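Local coordinates for protein malonate decarboxylase subunit alpha (Acinetobacter baumannii ATCC 17978, PDB 6MPR) that probably acts as the acyl-carrier-protein transferase subunit of malonate decarboxylase, exchanging malonyl and acetyl groups during the conversion of malonate to acetate, at residues T368-K382 against P443-A455. Numbering follows the deposited sequence. Where two conformers were deposited one is given.
Sequences TLQVDGMGHSSTVTK and PTFVDRLDAIDVA
Val371 and Phe445 form a single parallel bridge: Val371 N donates to Thr444 O (2.9 Å), and Val446 N donates to Val371 O (3.0 Å). Beside the bridge, Val371 CG1 lies 3.7 Å from Phe445 CE1. The extended Gln370 chain runs to Asp450, at helix 450-458. Gln370 OE1 takes the Asp450 N-H on a lone pair in the amide plane (N to OE1 2.8 Å), and a water that also joins Val380 O and Ala451 N donates to the same oxygen. Gln370 NE2 meets Asp450 OD1 from above the carboxylate (3.1 Å), the two planes standing 84° apart. The other oxygen, Asp450 OD2, accepts from Lys382 N on its anti side (2.9 Å). Together these bonds fix the rotation of both groups. With CG anti to the carbonyl carbon (chi1 -67°), Leu449 turns its two methyls to the hairpin: Leu449 CD2 touches Gln370 CB (3.6 Å), CD1 touches His376 CB. Further along the helix, Val454 CG1 packs on Val380 CG1 (3.8 Å). The hairpin of strands 370-371 and 377-378 follows strand 363-366 of the mixed sheet. Phe445 packs on helices 490-499 and 505-508, while Leu423 of the second subunit touches Asp372 and His376.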
ATOM      1  N   THR A 368     -17.173 -11.801 -10.406  1.00 23.89           N
ATOM      2  CA  THR A 368     -16.533 -11.517 -11.681  1.00 22.20           C
ATOM      3  C   THR A 368     -17.483 -11.953 -12.782  1.00 19.40           C
ATOM      4  O   THR A 368     -18.459 -12.664 -12.529  1.00 26.35           O
ATOM      5  CB  THR A 368     -15.209 -12.249 -11.783  1.00 29.93           C
ATOM      6  OG1 THR A 368     -14.601 -11.954 -13.035  1.00 25.98           O
ATOM      7  CG2 THR A 368     -15.443 -13.729 -11.707  1.00 31.23           C
ATOM      8  N   LEU A 369     -17.212 -11.510 -14.016  1.00 12.19           N
ATOM      9  CA  LEU A 369     -18.101 -11.959 -15.081  1.00 12.53           C
ATOM     10  C   LEU A 369     -17.625 -13.245 -15.732  1.00 12.78           C
ATOM     11  O   LEU A 369     -18.455 -14.059 -16.145  1.00 15.96           O
ATOM     12  CB  LEU A 369     -18.274 -10.884 -16.166  1.00 16.90           C
ATOM     13  CG  LEU A 369     -18.997  -9.612 -15.738  1.00 26.27           C
ATOM     14  CD1 LEU A 369     -19.162  -8.680 -16.937  1.00 23.49           C
ATOM     15  CD2 LEU A 369     -20.340  -9.945 -15.096  1.00 23.82           C
ATOM     16  N   GLN A 370     -16.305 -13.434 -15.863  1.00 15.49           N
ATOM     17  CA  GLN A 370     -15.754 -14.601 -16.540  1.00 16.99           C
ATOM     18  C   GLN A 370     -14.638 -15.232 -15.716  1.00 12.21           C
ATOM     19  O   GLN A 370     -13.865 -14.533 -15.063  1.00 11.69           O
ATOM     20  CB  GLN A 370     -15.213 -14.240 -17.921  1.00 16.85           C
ATOM     21  CG  GLN A 370     -16.293 -13.969 -18.962  1.00 18.29           C
ATOM     22  CD  GLN A 370     -15.724 -13.950 -20.369  1.00 13.67           C
ATOM     23  OE1 GLN A 370     -14.529 -13.710 -20.557  1.00 14.86           O
ATOM     24  NE2 GLN A 370     -16.564 -14.250 -21.356  1.00 14.30           N
ATOM     25  N   VAL A 371     -14.585 -16.559 -15.747  1.00 17.88           N
ATOM     26  CA  VAL A 371     -13.582 -17.363 -15.053  1.00 15.56           C
ATOM     27  C   VAL A 371     -13.216 -18.492 -16.002  1.00 15.42           C
ATOM     28  O   VAL A 371     -14.109 -19.154 -16.537  1.00 15.70           O
ATOM     29  CB  VAL A 371     -14.115 -17.927 -13.720  1.00 17.70           C
ATOM     30  CG1 VAL A 371     -13.067 -18.795 -13.009  1.00 12.58           C
ATOM     31  CG2 VAL A 371     -14.570 -16.798 -12.805  1.00 16.89           C
ATOM     32  N   ASP A 372     -11.923 -18.707 -16.239  1.00 15.61           N
ATOM     33  CA  ASP A 372     -11.538 -19.798 -17.119  1.00 16.58           C
ATOM     34  C   ASP A 372     -11.129 -21.032 -16.302  1.00 17.41           C
ATOM     35  O   ASP A 372     -11.246 -21.067 -15.073  1.00 14.72           O
ATOM     36  CB  ASP A 372     -10.467 -19.343 -18.124  1.00 18.15           C
ATOM     37  CG  ASP A 372      -9.065 -19.219 -17.532  1.00 20.28           C
ATOM     38  OD1 ASP A 372      -8.841 -19.532 -16.351  1.00 15.62           O
ATOM     39  OD2 ASP A 372      -8.160 -18.819 -18.304  1.00 17.12           O
ATOM     40  N   GLY A 373     -10.675 -22.073 -17.009  1.00 20.58           N
ATOM     41  CA  GLY A 373     -10.425 -23.370 -16.389  1.00 18.96           C
ATOM     42  C   GLY A 373      -9.280 -23.388 -15.392  1.00 22.74           C
ATOM     43  O   GLY A 373      -9.167 -24.340 -14.606  1.00 19.94           O
ATOM     44  N   MET A 374      -8.417 -22.379 -15.429  1.00 18.84           N
ATOM     45  CA  MET A 374      -7.348 -22.186 -14.462  1.00 17.33           C
ATOM     46  C   MET A 374      -7.763 -21.275 -13.313  1.00 19.76           C
ATOM     47  O   MET A 374      -6.976 -21.068 -12.383  1.00 14.95           O
ATOM     48  CB  MET A 374      -6.108 -21.601 -15.152  1.00 22.61           C
ATOM     49  CG  MET A 374      -5.382 -22.575 -16.072  1.00 34.41           C
ATOM     50  SD  MET A 374      -4.590 -23.864 -15.095  1.00 48.00           S
ATOM     51  CE  MET A 374      -3.366 -22.909 -14.195  1.00 45.89           C
ATOM     52  N   GLY A 375      -8.974 -20.721 -13.357  1.00 14.33           N
ATOM     53  CA  GLY A 375      -9.400 -19.763 -12.364  1.00 12.63           C
ATOM     54  C   GLY A 375      -9.090 -18.316 -12.684  1.00 12.07           C
ATOM     55  O   GLY A 375      -9.406 -17.448 -11.868  1.00 11.51           O
ATOM     56  N   HIS A 376      -8.469 -18.019 -13.835  1.00 13.30           N
ATOM     57  CA  HIS A 376      -8.246 -16.618 -14.193  1.00 11.81           C
ATOM     58  C   HIS A 376      -9.589 -15.924 -14.354  1.00 11.66           C
ATOM     59  O   HIS A 376     -10.504 -16.456 -14.981  1.00 12.01           O
ATOM     60  CB  HIS A 376      -7.435 -16.499 -15.481  1.00 12.20           C
ATOM     61  CG  HIS A 376      -6.077 -17.130 -15.414  1.00 19.28           C
ATOM     62  ND1 HIS A 376      -5.244 -17.002 -14.325  1.00 14.69           N
ATOM     63  CD2 HIS A 376      -5.401 -17.880 -16.319  1.00 17.79           C
ATOM     64  CE1 HIS A 376      -4.116 -17.654 -14.554  1.00 13.97           C
ATOM     65  NE2 HIS A 376      -4.186 -18.196 -15.760  1.00 17.89           N
ATOM     66  N   SER A 377      -9.699 -14.729 -13.800  1.00 11.20           N
ATOM     67  CA  SER A 377     -10.982 -14.054 -13.660  0.53 14.36           C
ATOM     68  C   SER A 377     -10.902 -12.650 -14.245  1.00 14.82           C
ATOM     69  O   SER A 377      -9.927 -11.931 -14.030  1.00 15.02           O
ATOM     70  CB  SER A 377     -11.407 -13.987 -12.187  0.53 16.10           C
ATOM     71  OG  SER A 377     -11.574 -15.287 -11.631  0.53 17.59           O
ATOM     72  N   SER A 378     -11.931 -12.264 -15.002  1.00 13.34           N
ATOM     73  CA  SER A 378     -11.964 -10.912 -15.537  1.00 10.74           C
ATOM     74  C   SER A 378     -13.407 -10.490 -15.774  1.00 15.86           C
ATOM     75  O   SER A 378     -14.301 -11.328 -15.950  1.00 12.56           O
ATOM     76  CB  SER A 378     -11.158 -10.811 -16.838  1.00 15.69           C
ATOM     77  OG  SER A 378     -11.254  -9.510 -17.378  1.00 17.00           O
ATOM     78  N   THR A 379     -13.632  -9.180 -15.750  1.00 18.07           N
ATOM     79  CA  THR A 379     -14.911  -8.614 -16.164  1.00 14.54           C
ATOM     80  C   THR A 379     -14.827  -7.926 -17.521  1.00 16.55           C
ATOM     81  O   THR A 379     -15.846  -7.432 -18.013  1.00 18.24           O
ATOM     82  CB  THR A 379     -15.445  -7.629 -15.117  1.00 24.94           C
ATOM     83  OG1 THR A 379     -14.486  -6.586 -14.914  1.00 21.35           O
ATOM     84  CG2 THR A 379     -15.738  -8.348 -13.790  1.00 17.81           C
ATOM     85  N   VAL A 380     -13.651  -7.895 -18.149  1.00 14.46           N
ATOM     86  CA  VAL A 380     -13.543  -7.365 -19.508  1.00 15.17           C
ATOM     87  C   VAL A 380     -14.210  -8.340 -20.470  1.00 18.36           C
ATOM     88  O   VAL A 380     -13.987  -9.558 -20.406  1.00 17.11           O
ATOM     89  CB  VAL A 380     -12.069  -7.114 -19.872  1.00 15.09           C
ATOM     90  CG1 VAL A 380     -11.908  -6.854 -21.369  1.00 20.00           C
ATOM     91  CG2 VAL A 380     -11.499  -5.953 -19.055  1.00 19.98           C
ATOM     92  N   THR A 381     -15.076  -7.819 -21.338  1.00 15.48           N
ATOM     93  CA  THR A 381     -15.664  -8.617 -22.405  1.00 13.56           C
ATOM     94  C   THR A 381     -15.433  -7.920 -23.737  1.00 19.06           C
ATOM     95  O   THR A 381     -14.984  -6.772 -23.799  1.00 17.81           O
ATOM     96  CB  THR A 381     -17.168  -8.880 -22.193  1.00 20.57           C
ATOM     97  OG1 THR A 381     -17.865  -7.636 -22.036  1.00 21.87           O
ATOM     98  CG2 THR A 381     -17.404  -9.759 -20.965  1.00 18.04           C
ATOM     99  N   LYS A 382     -15.769  -8.627 -24.815  1.00 16.04           N
ATOM    100  CA  LYS A 382     -15.473  -8.145 -26.160  1.00 15.37           C
ATOM    101  C   LYS A 382     -16.042  -6.744 -26.383  1.00 19.47           C
ATOM    102  O   LYS A 382     -17.218  -6.481 -26.113  1.00 20.66           O
ATOM    103  CB  LYS A 382     -16.037  -9.129 -27.189  1.00 21.02           C
ATOM    104  CG  LYS A 382     -15.614  -8.846 -28.628  1.00 26.49           C
ATOM    105  CD  LYS A 382     -16.253  -9.844 -29.597  1.00 33.69           C
ATOM    106  CE  LYS A 382     -15.554  -9.840 -30.951  1.00 43.08           C
ATOM    107  NZ  LYS A 382     -15.483  -8.478 -31.543  1.00 44.95           N
ATOM    108  N   PRO A 443     -22.587 -17.824 -19.739  1.00 18.48           N
ATOM    109  CA  PRO A 443     -21.856 -18.605 -18.735  1.00 16.14           C
ATOM    110  C   PRO A 443     -20.758 -17.796 -18.073  1.00 18.02           C
ATOM    111  O   PRO A 443     -20.078 -16.988 -18.710  1.00 19.37           O
ATOM    112  CB  PRO A 443     -21.282 -19.774 -19.546  1.00 16.72           C
ATOM    113  CG  PRO A 443     -21.308 -19.322 -20.951  1.00 21.59           C
ATOM    114  CD  PRO A 443     -22.480 -18.413 -21.082  1.00 22.75           C
ATOM    115  N   THR A 444     -20.592 -18.014 -16.766  1.00 14.87           N
ATOM    116  CA  THR A 444     -19.454 -17.436 -16.072  1.00 14.11           C
ATOM    117  C   THR A 444     -18.178 -18.186 -16.407  1.00 15.34           C
ATOM    118  O   THR A 444     -17.125 -17.577 -16.650  1.00 17.17           O
ATOM    119  CB  THR A 444     -19.683 -17.465 -14.567  1.00 13.78           C
ATOM    120  OG1 THR A 444     -20.883 -16.745 -14.264  1.00 16.91           O
ATOM    121  CG2 THR A 444     -18.502 -16.849 -13.858  1.00 18.74           C
ATOM    122  N   PHE A 445     -18.261 -19.501 -16.447  1.00 14.75           N
ATOM    123  CA  PHE A 445     -17.102 -20.340 -16.690  1.00 18.30           C
ATOM    124  C   PHE A 445     -16.967 -20.569 -18.189  1.00 15.85           C
ATOM    125  O   PHE A 445     -17.902 -21.056 -18.839  1.00 17.72           O
ATOM    126  CB  PHE A 445     -17.237 -21.638 -15.892  1.00 15.35           C
ATOM    127  CG  PHE A 445     -17.199 -21.408 -14.415  1.00 16.93           C
ATOM    128  CD1 PHE A 445     -15.984 -21.227 -13.765  1.00 17.12           C
ATOM    129  CD2 PHE A 445     -18.374 -21.289 -13.685  1.00 18.09           C
ATOM    130  CE1 PHE A 445     -15.934 -20.977 -12.408  1.00 16.78           C
ATOM    131  CE2 PHE A 445     -18.333 -21.028 -12.325  1.00 18.50           C
ATOM    132  CZ  PHE A 445     -17.109 -20.879 -11.683  1.00 17.13           C
ATOM    133  N   VAL A 446     -15.815 -20.174 -18.735  1.00 15.30           N
ATOM    134  CA  VAL A 446     -15.544 -20.198 -20.168  1.00 17.70           C
ATOM    135  C   VAL A 446     -14.192 -20.848 -20.416  1.00 19.83           C
ATOM    136  O   VAL A 446     -13.278 -20.750 -19.593  1.00 16.59           O
ATOM    137  CB  VAL A 446     -15.551 -18.785 -20.787  1.00 19.99           C
ATOM    138  CG1 VAL A 446     -16.932 -18.157 -20.686  1.00 22.72           C
ATOM    139  CG2 VAL A 446     -14.491 -17.912 -20.111  1.00 19.84           C
ATOM    140  N   ASP A 447     -14.060 -21.494 -21.579  1.00 19.37           N
ATOM    141  CA  ASP A 447     -12.768 -22.053 -21.965  1.00 20.53           C
ATOM    142  C   ASP A 447     -11.728 -20.965 -22.207  1.00 18.81           C
ATOM    143  O   ASP A 447     -10.537 -21.174 -21.936  1.00 21.70           O
ATOM    144  CB  ASP A 447     -12.921 -22.914 -23.221  1.00 22.61           C
ATOM    145  CG  ASP A 447     -13.700 -24.193 -22.970  1.00 33.06           C
ATOM    146  OD1 ASP A 447     -13.630 -24.730 -21.843  1.00 32.65           O
ATOM    147  OD2 ASP A 447     -14.376 -24.668 -23.909  1.00 35.42           O
ATOM    148  N   ARG A 448     -12.146 -19.809 -22.712  1.00 17.89           N
ATOM    149  CA  ARG A 448     -11.225 -18.736 -23.064  1.00 16.05           C
ATOM    150  C   ARG A 448     -11.818 -17.401 -22.638  1.00 16.52           C
ATOM    151  O   ARG A 448     -12.936 -17.060 -23.039  1.00 17.37           O
ATOM    152  CB  ARG A 448     -10.955 -18.733 -24.577  1.00 17.58           C
ATOM    153  CG  ARG A 448     -10.099 -17.595 -25.101  1.00 20.97           C
ATOM    154  CD  ARG A 448     -10.158 -17.555 -26.625  1.00 24.99           C
ATOM    155  NE  ARG A 448      -9.321 -16.497 -27.202  1.00 24.19           N
ATOM    156  CZ  ARG A 448      -8.030 -16.648 -27.475  1.00 29.03           C
ATOM    157  NH1 ARG A 448      -7.433 -17.811 -27.221  1.00 25.93           N
ATOM    158  NH2 ARG A 448      -7.333 -15.643 -27.995  1.00 26.43           N
ATOM    159  N   LEU A 449     -11.071 -16.650 -21.829  1.00 15.66           N
ATOM    160  CA  LEU A 449     -11.512 -15.320 -21.430  1.00 14.07           C
ATOM    161  C   LEU A 449     -11.594 -14.385 -22.631  1.00 15.73           C
ATOM    162  O   LEU A 449     -10.688 -14.348 -23.472  1.00 17.61           O
ATOM    163  CB  LEU A 449     -10.556 -14.733 -20.392  1.00 13.41           C
ATOM    164  CG  LEU A 449     -10.464 -15.361 -19.006  1.00 14.31           C
ATOM    165  CD1 LEU A 449      -9.474 -14.584 -18.162  1.00 15.71           C
ATOM    166  CD2 LEU A 449     -11.829 -15.411 -18.309  1.00 16.35           C
ATOM    167  N   ASP A 450     -12.691 -13.617 -22.709  1.00 16.10           N
ATOM    168  CA  ASP A 450     -12.782 -12.534 -23.693  1.00 19.38           C
ATOM    169  C   ASP A 450     -11.578 -11.614 -23.613  1.00 15.25           C
ATOM    170  O   ASP A 450     -11.211 -10.977 -24.608  1.00 16.87           O
ATOM    171  CB  ASP A 450     -14.025 -11.660 -23.456  1.00 16.95           C
ATOM    172  CG  ASP A 450     -15.317 -12.269 -23.965  1.00 18.73           C
ATOM    173  OD1 ASP A 450     -15.425 -13.504 -24.119  1.00 19.76           O
ATOM    174  OD2 ASP A 450     -16.249 -11.468 -24.197  1.00 23.27           O
ATOM    175  N   ALA A 451     -11.002 -11.478 -22.410  1.00 14.01           N
ATOM    176  CA  ALA A 451      -9.951 -10.499 -22.163  1.00 16.92           C
ATOM    177  C   ALA A 451      -8.762 -10.690 -23.090  1.00 15.68           C
ATOM    178  O   ALA A 451      -8.097  -9.715 -23.447  1.00 18.21           O
ATOM    179  CB  ALA A 451      -9.494 -10.583 -20.707  1.00 16.14           C
ATOM    180  N   ILE A 452      -8.473 -11.934 -23.484  1.00 14.16           N
ATOM    181  CA  ILE A 452      -7.314 -12.185 -24.339  1.00 18.02           C
ATOM    182  C   ILE A 452      -7.475 -11.482 -25.674  1.00 17.34           C
ATOM    183  O   ILE A 452      -6.571 -10.778 -26.134  1.00 20.04           O
ATOM    184  CB  ILE A 452      -7.091 -13.691 -24.537  1.00 19.47           C
ATOM    185  CG1 ILE A 452      -6.884 -14.393 -23.191  1.00 16.56           C
ATOM    186  CG2 ILE A 452      -5.912 -13.890 -25.469  1.00 24.62           C
ATOM    187  CD1 ILE A 452      -7.047 -15.891 -23.292  1.00 22.91           C
ATOM    188  N   ASP A 453      -8.626 -11.667 -26.329  1.00 18.19           N
ATOM    189  CA  ASP A 453      -8.817 -10.996 -27.615  1.00 20.03           C
ATOM    190  C   ASP A 453      -8.978  -9.484 -27.456  1.00 21.43           C
ATOM    191  O   ASP A 453      -8.592  -8.730 -28.361  1.00 22.51           O
ATOM    192  CB  ASP A 453     -10.012 -11.590 -28.360  1.00 16.76           C
ATOM    193  CG  ASP A 453      -9.681 -12.910 -29.038  1.00 27.26           C
ATOM    194  OD1 ASP A 453      -8.535 -13.388 -28.898  1.00 31.01           O
ATOM    195  OD2 ASP A 453     -10.568 -13.475 -29.709  1.00 35.44           O
ATOM    196  N   VAL A 454      -9.532  -9.012 -26.329  1.00 17.94           N
ATOM    197  CA  VAL A 454      -9.587  -7.568 -26.115  1.00 18.16           C
ATOM    198  C   VAL A 454      -8.178  -6.993 -26.038  1.00 23.07           C
ATOM    199  O   VAL A 454      -7.897  -5.926 -26.595  1.00 20.25           O
ATOM    200  CB  VAL A 454     -10.402  -7.218 -24.857  1.00 22.81           C
ATOM    201  CG1 VAL A 454     -10.247  -5.739 -24.551  1.00 18.44           C
ATOM    202  CG2 VAL A 454     -11.875  -7.548 -25.064  1.00 22.24           C
ATOM    203  N   ALA A 455      -7.267  -7.692 -25.360  1.00 17.46           N
ATOM    204  CA  ALA A 455      -5.873  -7.248 -25.314  1.00 19.71           C
ATOM    205  C   ALA A 455      -5.288  -7.124 -26.716  1.00 20.34           C
ATOM    206  O   ALA A 455      -4.618  -6.132 -27.034  1.00 22.82           O
ATOM    207  CB  ALA A 455      -5.037  -8.209 -24.465  1.00 17.31           C
TER
HETATM  208  O   HOH W   1     -12.632 -11.808 -19.941  1.00 13.88           O
HETATM  209  O   HOH W   2     -19.547 -15.540 -20.892  1.00 23.48           O
HETATM  210  O   HOH W   3      -8.651 -17.893 -20.900  1.00 15.48           O
HETATM  211  O   HOH W   4      -9.951 -22.660 -19.810  1.00 20.65           O